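Long-range contact in peptide chain release factor subunit 1 (Aeropyrum pernix, PDB 3AGK), which probably directs the release of the finished polypeptide when a stop codon is reached during archaeal translation: residues L35-M49 and L82-F96. Numbering follows the deposited sequence.
Sequences LSLYIPPGRPLSDVM and LQMLTSTPPNGLVLF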
ATOM      1  N   LEU A  35      -2.153  20.495 -10.364  1.00 57.65           N
ATOM      2  CA  LEU A  35      -1.111  20.167 -11.335  1.00 58.10           C
ATOM      3  C   LEU A  35      -0.091  19.152 -10.827  1.00 59.67           C
ATOM      4  O   LEU A  35       0.430  19.275  -9.720  1.00 55.20           O
ATOM      5  CB  LEU A  35      -0.390  21.448 -11.757  1.00 56.61           C
ATOM      6  CG  LEU A  35       0.856  21.349 -12.638  1.00 62.69           C
ATOM      7  CD1 LEU A  35       0.657  20.293 -13.700  1.00 72.22           C
ATOM      8  CD2 LEU A  35       1.137  22.695 -13.298  1.00 52.98           C
ATOM      9  N   SER A  36       0.189  18.153 -11.656  1.00 59.92           N
ATOM     10  CA  SER A  36       1.244  17.188 -11.378  1.00 62.98           C
ATOM     11  C   SER A  36       2.231  17.195 -12.552  1.00 64.18           C
ATOM     12  O   SER A  36       1.821  17.071 -13.704  1.00 71.07           O
ATOM     13  CB  SER A  36       0.645  15.787 -11.192  1.00 63.06           C
ATOM     14  OG  SER A  36      -0.299  15.764 -10.133  1.00 57.11           O
ATOM     15  N   LEU A  37       3.523  17.339 -12.272  1.00 56.05           N
ATOM     16  CA  LEU A  37       4.518  17.457 -13.339  1.00 54.60           C
ATOM     17  C   LEU A  37       5.856  16.764 -13.022  1.00 62.84           C
ATOM     18  O   LEU A  37       6.551  17.138 -12.080  1.00 64.02           O
ATOM     19  CB  LEU A  37       4.753  18.933 -13.649  1.00 48.78           C
ATOM     20  CG  LEU A  37       5.907  19.276 -14.578  1.00 49.38           C
ATOM     21  CD1 LEU A  37       5.555  18.856 -15.997  1.00 53.69           C
ATOM     22  CD2 LEU A  37       6.166  20.755 -14.521  1.00 46.06           C
ATOM     23  N   TYR A  38       6.212  15.762 -13.823  1.00 58.61           N
ATOM     24  CA  TYR A  38       7.439  14.990 -13.627  1.00 59.45           C
ATOM     25  C   TYR A  38       8.385  15.193 -14.805  1.00 61.05           C
ATOM     26  O   TYR A  38       8.002  14.991 -15.956  1.00 65.99           O
ATOM     27  CB  TYR A  38       7.122  13.499 -13.562  1.00 60.87           C
ATOM     28  CG  TYR A  38       6.345  13.008 -12.359  1.00 63.18           C
ATOM     29  CD1 TYR A  38       4.995  13.307 -12.194  1.00 64.33           C
ATOM     30  CD2 TYR A  38       6.949  12.180 -11.421  1.00 66.11           C
ATOM     31  CE1 TYR A  38       4.282  12.822 -11.093  1.00 68.78           C
ATOM     32  CE2 TYR A  38       6.251  11.692 -10.328  1.00 67.46           C
ATOM     33  CZ  TYR A  38       4.921  12.013 -10.162  1.00 69.59           C
ATOM     34  OH  TYR A  38       4.246  11.511  -9.066  1.00 63.43           O
ATOM     35  N   ILE A  39       9.626  15.564 -14.531  1.00 51.68           N
ATOM     36  CA  ILE A  39      10.582  15.859 -15.593  1.00 52.03           C
ATOM     37  C   ILE A  39      11.846  15.011 -15.505  1.00 61.18           C
ATOM     38  O   ILE A  39      12.630  15.153 -14.574  1.00 67.26           O
ATOM     39  CB  ILE A  39      10.994  17.330 -15.556  1.00 54.32           C
ATOM     40  CG1 ILE A  39       9.746  18.235 -15.542  1.00 51.07           C
ATOM     41  CG2 ILE A  39      11.950  17.640 -16.716  1.00 58.57           C
ATOM     42  CD1 ILE A  39      10.058  19.700 -15.227  1.00 53.84           C
ATOM     43  N   PRO A  40      12.052  14.119 -16.481  1.00 66.27           N
ATOM     44  CA  PRO A  40      13.239  13.257 -16.461  1.00 67.65           C
ATOM     45  C   PRO A  40      14.524  14.051 -16.663  1.00 64.85           C
ATOM     46  O   PRO A  40      14.491  15.173 -17.164  1.00 63.08           O
ATOM     47  CB  PRO A  40      13.014  12.329 -17.660  1.00 71.83           C
ATOM     48  CG  PRO A  40      11.543  12.371 -17.905  1.00 67.29           C
ATOM     49  CD  PRO A  40      11.131  13.770 -17.575  1.00 61.45           C
ATOM     50  N   PRO A  41      15.664  13.468 -16.287  1.00 70.73           N
ATOM     51  CA  PRO A  41      16.938  14.169 -16.484  1.00 71.34           C
ATOM     52  C   PRO A  41      17.219  14.403 -17.974  1.00 72.24           C
ATOM     53  O   PRO A  41      17.757  15.436 -18.352  1.00 73.92           O
ATOM     54  CB  PRO A  41      17.968  13.211 -15.876  1.00 72.95           C
ATOM     55  CG  PRO A  41      17.177  12.284 -14.997  1.00 74.78           C
ATOM     56  CD  PRO A  41      15.832  12.162 -15.629  1.00 78.08           C
ATOM     57  N   GLY A  42      16.836  13.461 -18.820  1.00 78.42           N
ATOM     58  CA  GLY A  42      17.026  13.648 -20.246  1.00 89.82           C
ATOM     59  C   GLY A  42      16.281  14.826 -20.864  1.00 88.97           C
ATOM     60  O   GLY A  42      16.541  15.190 -22.010  1.00 95.52           O
ATOM     61  N   ARG A  43      15.372  15.439 -20.111  1.00 76.64           N
ATOM     62  CA  ARG A  43      14.438  16.405 -20.685  1.00 63.94           C
ATOM     63  C   ARG A  43      14.745  17.885 -20.405  1.00 62.27           C
ATOM     64  O   ARG A  43      14.510  18.377 -19.302  1.00 58.76           O
ATOM     65  CB  ARG A  43      13.022  16.070 -20.217  1.00 53.37           C
ATOM     66  CG  ARG A  43      11.943  16.985 -20.801  1.00 67.45           C
ATOM     67  CD  ARG A  43      11.954  16.926 -22.323  1.00 62.35           C
ATOM     68  NE  ARG A  43      11.928  15.548 -22.793  1.00 59.90           N
ATOM     69  CZ  ARG A  43      12.248  15.174 -24.023  1.00 63.18           C
ATOM     70  NH1 ARG A  43      12.635  16.080 -24.915  1.00 65.01           N
ATOM     71  NH2 ARG A  43      12.183  13.893 -24.358  1.00 68.80           N
ATOM     72  N   PRO A  44      15.222  18.612 -21.427  1.00 65.65           N
ATOM     73  CA  PRO A  44      15.548  20.044 -21.317  1.00 63.80           C
ATOM     74  C   PRO A  44      14.373  20.901 -20.846  1.00 65.63           C
ATOM     75  O   PRO A  44      13.260  20.798 -21.379  1.00 66.72           O
ATOM     76  CB  PRO A  44      15.915  20.437 -22.753  1.00 65.20           C
ATOM     77  CG  PRO A  44      16.234  19.152 -23.451  1.00 68.78           C
ATOM     78  CD  PRO A  44      15.406  18.098 -22.794  1.00 69.43           C
ATOM     79  N   LEU A  45      14.624  21.766 -19.870  1.00 61.01           N
ATOM     80  CA  LEU A  45      13.563  22.560 -19.269  1.00 56.94           C
ATOM     81  C   LEU A  45      12.923  23.527 -20.268  1.00 55.42           C
ATOM     82  O   LEU A  45      11.777  23.950 -20.093  1.00 54.90           O
ATOM     83  CB  LEU A  45      14.076  23.311 -18.035  1.00 64.88           C
ATOM     84  CG  LEU A  45      14.569  22.473 -16.845  1.00 67.05           C
ATOM     85  CD1 LEU A  45      15.107  23.360 -15.709  1.00 62.44           C
ATOM     86  CD2 LEU A  45      13.485  21.543 -16.328  1.00 63.14           C
ATOM     87  N   SER A  46      13.646  23.873 -21.325  1.00 53.55           N
ATOM     88  CA  SER A  46      13.067  24.746 -22.332  1.00 59.63           C
ATOM     89  C   SER A  46      11.924  24.025 -23.072  1.00 60.38           C
ATOM     90  O   SER A  46      10.948  24.658 -23.484  1.00 59.82           O
ATOM     91  CB  SER A  46      14.133  25.222 -23.308  1.00 58.95           C
ATOM     92  OG  SER A  46      14.624  24.135 -24.063  1.00 70.00           O
ATOM     93  N   ASP A  47      12.056  22.702 -23.215  1.00 57.37           N
ATOM     94  CA  ASP A  47      11.006  21.840 -23.784  1.00 53.73           C
ATOM     95  C   ASP A  47       9.763  21.846 -22.898  1.00 52.76           C
ATOM     96  O   ASP A  47       8.629  22.015 -23.375  1.00 50.57           O
ATOM     97  CB  ASP A  47      11.503  20.397 -23.915  1.00 55.92           C
ATOM     98  CG  ASP A  47      12.522  20.222 -25.031  1.00 69.15           C
ATOM     99  OD1 ASP A  47      12.861  21.222 -25.702  1.00 68.25           O
ATOM    100  OD2 ASP A  47      12.979  19.075 -25.235  1.00 70.61           O
ATOM    101  N   VAL A  48       9.989  21.664 -21.598  1.00 44.27           N
ATOM    102  CA  VAL A  48       8.901  21.665 -20.630  1.00 52.22           C
ATOM    103  C   VAL A  48       8.215  23.028 -20.621  1.00 55.33           C
ATOM    104  O   VAL A  48       6.990  23.120 -20.593  1.00 55.94           O
ATOM    105  CB  VAL A  48       9.413  21.329 -19.218  1.00 52.25           C
ATOM    106  CG1 VAL A  48       8.241  21.169 -18.257  1.00 44.41           C
ATOM    107  CG2 VAL A  48      10.281  20.051 -19.256  1.00 50.00           C
ATOM    108  N   MET A  49       9.028  24.079 -20.658  1.00 50.38           N
ATOM    109  CA  MET A  49       8.562  25.458 -20.674  1.00 52.76           C
ATOM    110  C   MET A  49       7.604  25.736 -21.848  1.00 52.71           C
ATOM    111  O   MET A  49       6.545  26.339 -21.671  1.00 52.47           O
ATOM    112  CB  MET A  49       9.791  26.373 -20.739  1.00 64.47           C
ATOM    113  CG  MET A  49       9.703  27.649 -19.932  1.00 73.35           C
ATOM    114  SD  MET A  49       9.189  27.482 -18.206  1.00 51.10           S
ATOM    115  CE  MET A  49       8.347  29.054 -18.089  1.00 77.29           C
ATOM    116  N   LEU A  82      10.365  26.839 -12.594  1.00 48.85           N
ATOM    117  CA  LEU A  82      11.326  26.286 -13.548  1.00 48.83           C
ATOM    118  C   LEU A  82      12.312  27.341 -14.024  1.00 43.88           C
ATOM    119  O   LEU A  82      13.457  27.042 -14.347  1.00 43.88           O
ATOM    120  CB  LEU A  82      10.621  25.664 -14.761  1.00 56.59           C
ATOM    121  CG  LEU A  82       9.760  24.420 -14.546  1.00 56.88           C
ATOM    122  CD1 LEU A  82       9.233  23.912 -15.879  1.00 59.72           C
ATOM    123  CD2 LEU A  82      10.543  23.338 -13.841  1.00 53.41           C
ATOM    124  N   GLN A  83      11.862  28.585 -14.085  1.00 42.55           N
ATOM    125  CA  GLN A  83      12.755  29.633 -14.531  1.00 52.19           C
ATOM    126  C   GLN A  83      13.749  29.999 -13.431  1.00 58.01           C
ATOM    127  O   GLN A  83      14.607  30.853 -13.626  1.00 60.89           O
ATOM    128  CB  GLN A  83      11.973  30.832 -15.087  1.00 60.82           C
ATOM    129  CG  GLN A  83      11.264  30.453 -16.398  1.00 71.57           C
ATOM    130  CD  GLN A  83      10.620  31.618 -17.133  1.00 76.86           C
ATOM    131  OE1 GLN A  83       9.523  32.070 -16.779  1.00 74.92           O
ATOM    132  NE2 GLN A  83      11.285  32.087 -18.188  1.00 76.66           N
ATOM    133  N   MET A  84      13.647  29.315 -12.292  1.00 57.01           N
ATOM    134  CA  MET A  84      14.631  29.449 -11.208  1.00 61.85           C
ATOM    135  C   MET A  84      15.834  28.555 -11.433  1.00 63.91           C
ATOM    136  O   MET A  84      16.850  28.700 -10.764  1.00 72.57           O
ATOM    137  CB  MET A  84      14.025  29.051  -9.862  1.00 56.80           C
ATOM    138  CG  MET A  84      13.411  30.170  -9.075  1.00 63.77           C
ATOM    139  SD  MET A  84      12.536  29.508  -7.643  1.00 74.20           S
ATOM    140  CE  MET A  84      11.558  30.937  -7.193  1.00134.06           C
ATOM    141  N   LEU A  85      15.707  27.609 -12.356  1.00 63.05           N
ATOM    142  CA  LEU A  85      16.738  26.608 -12.543  1.00 64.01           C
ATOM    143  C   LEU A  85      17.392  26.771 -13.897  1.00 70.77           C
ATOM    144  O   LEU A  85      16.857  27.431 -14.788  1.00 70.67           O
ATOM    145  CB  LEU A  85      16.137  25.211 -12.443  1.00 61.95           C
ATOM    146  CG  LEU A  85      15.021  24.983 -11.428  1.00 57.66           C
ATOM    147  CD1 LEU A  85      14.457  23.588 -11.582  1.00 57.93           C
ATOM    148  CD2 LEU A  85      15.501  25.223  -9.991  1.00 60.63           C
ATOM    149  N   THR A  86      18.554  26.153 -14.053  1.00 75.63           N
ATOM    150  CA  THR A  86      19.225  26.158 -15.338  1.00 87.39           C
ATOM    151  C   THR A  86      18.998  24.834 -16.055  1.00 98.00           C
ATOM    152  O   THR A  86      18.721  24.805 -17.256  1.00105.10           O
ATOM    153  CB  THR A  86      20.715  26.442 -15.188  1.00 91.16           C
ATOM    154  OG1 THR A  86      21.175  25.874 -13.957  1.00 99.24           O
ATOM    155  CG2 THR A  86      20.950  27.945 -15.158  1.00 86.93           C
ATOM    156  N   SER A  87      19.095  23.738 -15.312  1.00 94.66           N
ATOM    157  CA  SER A  87      18.855  22.423 -15.889  1.00 89.90           C
ATOM    158  C   SER A  87      18.270  21.507 -14.834  1.00 80.16           C
ATOM    159  O   SER A  87      18.463  21.732 -13.638  1.00 73.16           O
ATOM    160  CB  SER A  87      20.157  21.821 -16.402  1.00 95.42           C
ATOM    161  OG  SER A  87      20.919  21.319 -15.318  1.00 95.87           O
ATOM    162  N   THR A  88      17.565  20.473 -15.280  1.00 73.26           N
ATOM    163  CA  THR A  88      16.957  19.520 -14.361  1.00 75.49           C
ATOM    164  C   THR A  88      18.060  18.840 -13.533  1.00 80.34           C
ATOM    165  O   THR A  88      19.154  18.605 -14.046  1.00 87.63           O
ATOM    166  CB  THR A  88      16.112  18.471 -15.117  1.00 77.32           C
ATOM    167  OG1 THR A  88      16.807  17.223 -15.142  1.00 89.80           O
ATOM    168  CG2 THR A  88      15.830  18.926 -16.562  1.00 67.50           C
ATOM    169  N   PRO A  89      17.792  18.557 -12.240  1.00 74.99           N
ATOM    170  CA  PRO A  89      18.751  17.811 -11.421  1.00 78.73           C
ATOM    171  C   PRO A  89      18.995  16.435 -12.025  1.00 78.53           C
ATOM    172  O   PRO A  89      18.343  16.059 -13.007  1.00 73.07           O
ATOM    173  CB  PRO A  89      18.035  17.663 -10.071  1.00 75.60           C
ATOM    174  CG  PRO A  89      17.023  18.716 -10.056  1.00 72.90           C
ATOM    175  CD  PRO A  89      16.601  18.944 -11.469  1.00 75.26           C
ATOM    176  N   PRO A  90      19.920  15.676 -11.438  1.00 77.33           N
ATOM    177  CA  PRO A  90      20.311  14.389 -12.025  1.00 79.58           C
ATOM    178  C   PRO A  90      19.216  13.341 -11.903  1.00 79.41           C
ATOM    179  O   PRO A  90      19.182  12.411 -12.715  1.00 77.40           O
ATOM    180  CB  PRO A  90      21.528  13.979 -11.191  1.00 79.36           C
ATOM    181  CG  PRO A  90      21.960  15.253 -10.475  1.00 73.86           C
ATOM    182  CD  PRO A  90      20.710  16.004 -10.240  1.00 70.16           C
ATOM    183  N   ASN A  91      18.341  13.485 -10.910  1.00 70.85           N
ATOM    184  CA  ASN A  91      17.248  12.537 -10.732  1.00 69.58           C
ATOM    185  C   ASN A  91      15.934  13.083 -11.267  1.00 68.47           C
ATOM    186  O   ASN A  91      14.877  12.488 -11.048  1.00 63.78           O
ATOM    187  CB  ASN A  91      17.073  12.175  -9.263  1.00 69.16           C
ATOM    188  CG  ASN A  91      18.077  11.150  -8.791  1.00 80.53           C
ATOM    189  OD1 ASN A  91      18.894  10.663  -9.570  1.00 86.72           O
ATOM    190  ND2 ASN A  91      18.016  10.811  -7.508  1.00 76.81           N
ATOM    191  N   GLY A  92      16.007  14.224 -11.950  1.00 66.02           N
ATOM    192  CA  GLY A  92      14.822  14.895 -12.461  1.00 59.30           C
ATOM    193  C   GLY A  92      14.157  15.811 -11.445  1.00 67.71           C
ATOM    194  O   GLY A  92      14.685  16.048 -10.344  1.00 58.87           O
ATOM    195  N   LEU A  93      12.989  16.329 -11.826  1.00 66.39           N
ATOM    196  CA  LEU A  93      12.189  17.221 -10.991  1.00 60.25           C
ATOM    197  C   LEU A  93      10.764  16.713 -10.910  1.00 62.28           C
ATOM    198  O   LEU A  93      10.272  16.097 -11.857  1.00 65.46           O
ATOM    199  CB  LEU A  93      12.124  18.600 -11.632  1.00 63.05           C
ATOM    200  CG  LEU A  93      13.131  19.696 -11.364  1.00 71.85           C
ATOM    201  CD1 LEU A  93      12.743  20.883 -12.223  1.00 73.51           C
ATOM    202  CD2 LEU A  93      13.106  20.065  -9.891  1.00 71.63           C
ATOM    203  N   VAL A  94      10.082  16.987  -9.802  1.00 59.58           N
ATOM    204  CA  VAL A  94       8.629  16.843  -9.779  1.00 60.23           C
ATOM    205  C   VAL A  94       7.972  18.050  -9.097  1.00 52.28           C
ATOM    206  O   VAL A  94       8.465  18.554  -8.080  1.00 54.69           O
ATOM    207  CB  VAL A  94       8.142  15.506  -9.152  1.00 60.86           C
ATOM    208  CG1 VAL A  94       9.229  14.436  -9.189  1.00 57.32           C
ATOM    209  CG2 VAL A  94       7.653  15.722  -7.750  1.00 70.73           C
ATOM    210  N   LEU A  95       6.874  18.519  -9.681  1.00 44.72           N
ATOM    211  CA  LEU A  95       6.118  19.643  -9.136  1.00 50.08           C
ATOM    212  C   LEU A  95       4.659  19.291  -8.903  1.00 54.61           C
ATOM    213  O   LEU A  95       4.043  18.651  -9.744  1.00 54.52           O
ATOM    214  CB  LEU A  95       6.179  20.851 -10.080  1.00 48.42           C
ATOM    215  CG  LEU A  95       7.467  21.683 -10.096  1.00 56.80           C
ATOM    216  CD1 LEU A  95       8.518  21.021 -10.984  1.00 59.46           C
ATOM    217  CD2 LEU A  95       7.206  23.118 -10.545  1.00 53.08           C
ATOM    218  N   PHE A  96       4.109  19.718  -7.769  1.00 55.14           N
ATOM    219  CA  PHE A  96       2.659  19.707  -7.556  1.00 47.33           C
ATOM    220  C   PHE A  96       2.216  21.120  -7.145  1.00 49.25           C
ATOM    221  O   PHE A  96       2.806  21.716  -6.250  1.00 52.90           O
ATOM    222  CB  PHE A  96       2.278  18.698  -6.475  1.00 49.59           C
ATOM    223  CG  PHE A  96       2.743  17.286  -6.755  1.00 55.75           C
ATOM    224  CD1 PHE A  96       3.921  16.801  -6.205  1.00 52.05           C
ATOM    225  CD2 PHE A  96       1.991  16.437  -7.559  1.00 64.49           C
ATOM    226  CE1 PHE A  96       4.344  15.497  -6.461  1.00 56.53           C
ATOM    227  CE2 PHE A  96       2.406  15.137  -7.813  1.00 65.46           C
ATOM    228  CZ  PHE A  96       3.589  14.670  -7.260  1.00 61.41           C
TER
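Two central antiparallel strands of the four-stranded sheet in eRF1 domain 1 are joined where Leu-37 pairs with Leu-95 and Ile-39 with Leu-93, both as hydrogen-bonded pairs. Ile-39 N points almost straight at Leu-93 O (2.8 Å), while the bond from Leu-37 N to Leu-95 O is more bent (142°). On the face carrying Ser-36, Tyr-38, Val-94 and Phe-96, Val-94 CB lies over the rim of one face of the Tyr-38 ring, and Tyr-38 OH meets the edge of the Phe-96 ring at CZ (3.7 Å). The hydroxyls of Ser-36 and Tyr-38 hydrogen-bond to the backbone of Ile-129.

The other face is covered by helices 45-58 and 65-82, an alpha/beta layering in which the chain leaves strand 34-39, runs through both helices and returns as strand 93-98. Here Ile-39, with CG1 anti to the carbonyl carbon (chi1 -52°), sends CD1 tip to tip against Leu-82 CD2 (3.9 Å) and alongside Leu-93 CD1. Leu-82 CD1 in turn meets Val-48 CG1, and the bent chain of Met-49 carries CE to the amide end of Gln-83.

Leu-45 reaches from the first turn of its helix into the returning loop, CD1 against Leu-85 CB and CD2 against Thr-88 CG2 (3.5 Å). Thr-88 CG2 also presses close on Arg-43 O (3.1 Å), with chi1 at an unusual 106°, a sign of tight packing. Thr-88 OG1 hydrogen-bonds to Pro-89 O (2.9 Å), an acceptor shared with Gly-92 N in the turn from Pro-89 to Gly-92. A glycine in place of Thr-88 would probably open a gap beside Leu-45 CD2 and leave Pro-89 O with one donor fewer. Pro-41 CG comes unusually close to Pro-90 O (3.0 Å), where the turn from Pro-40 to Arg-43 meets this second turn.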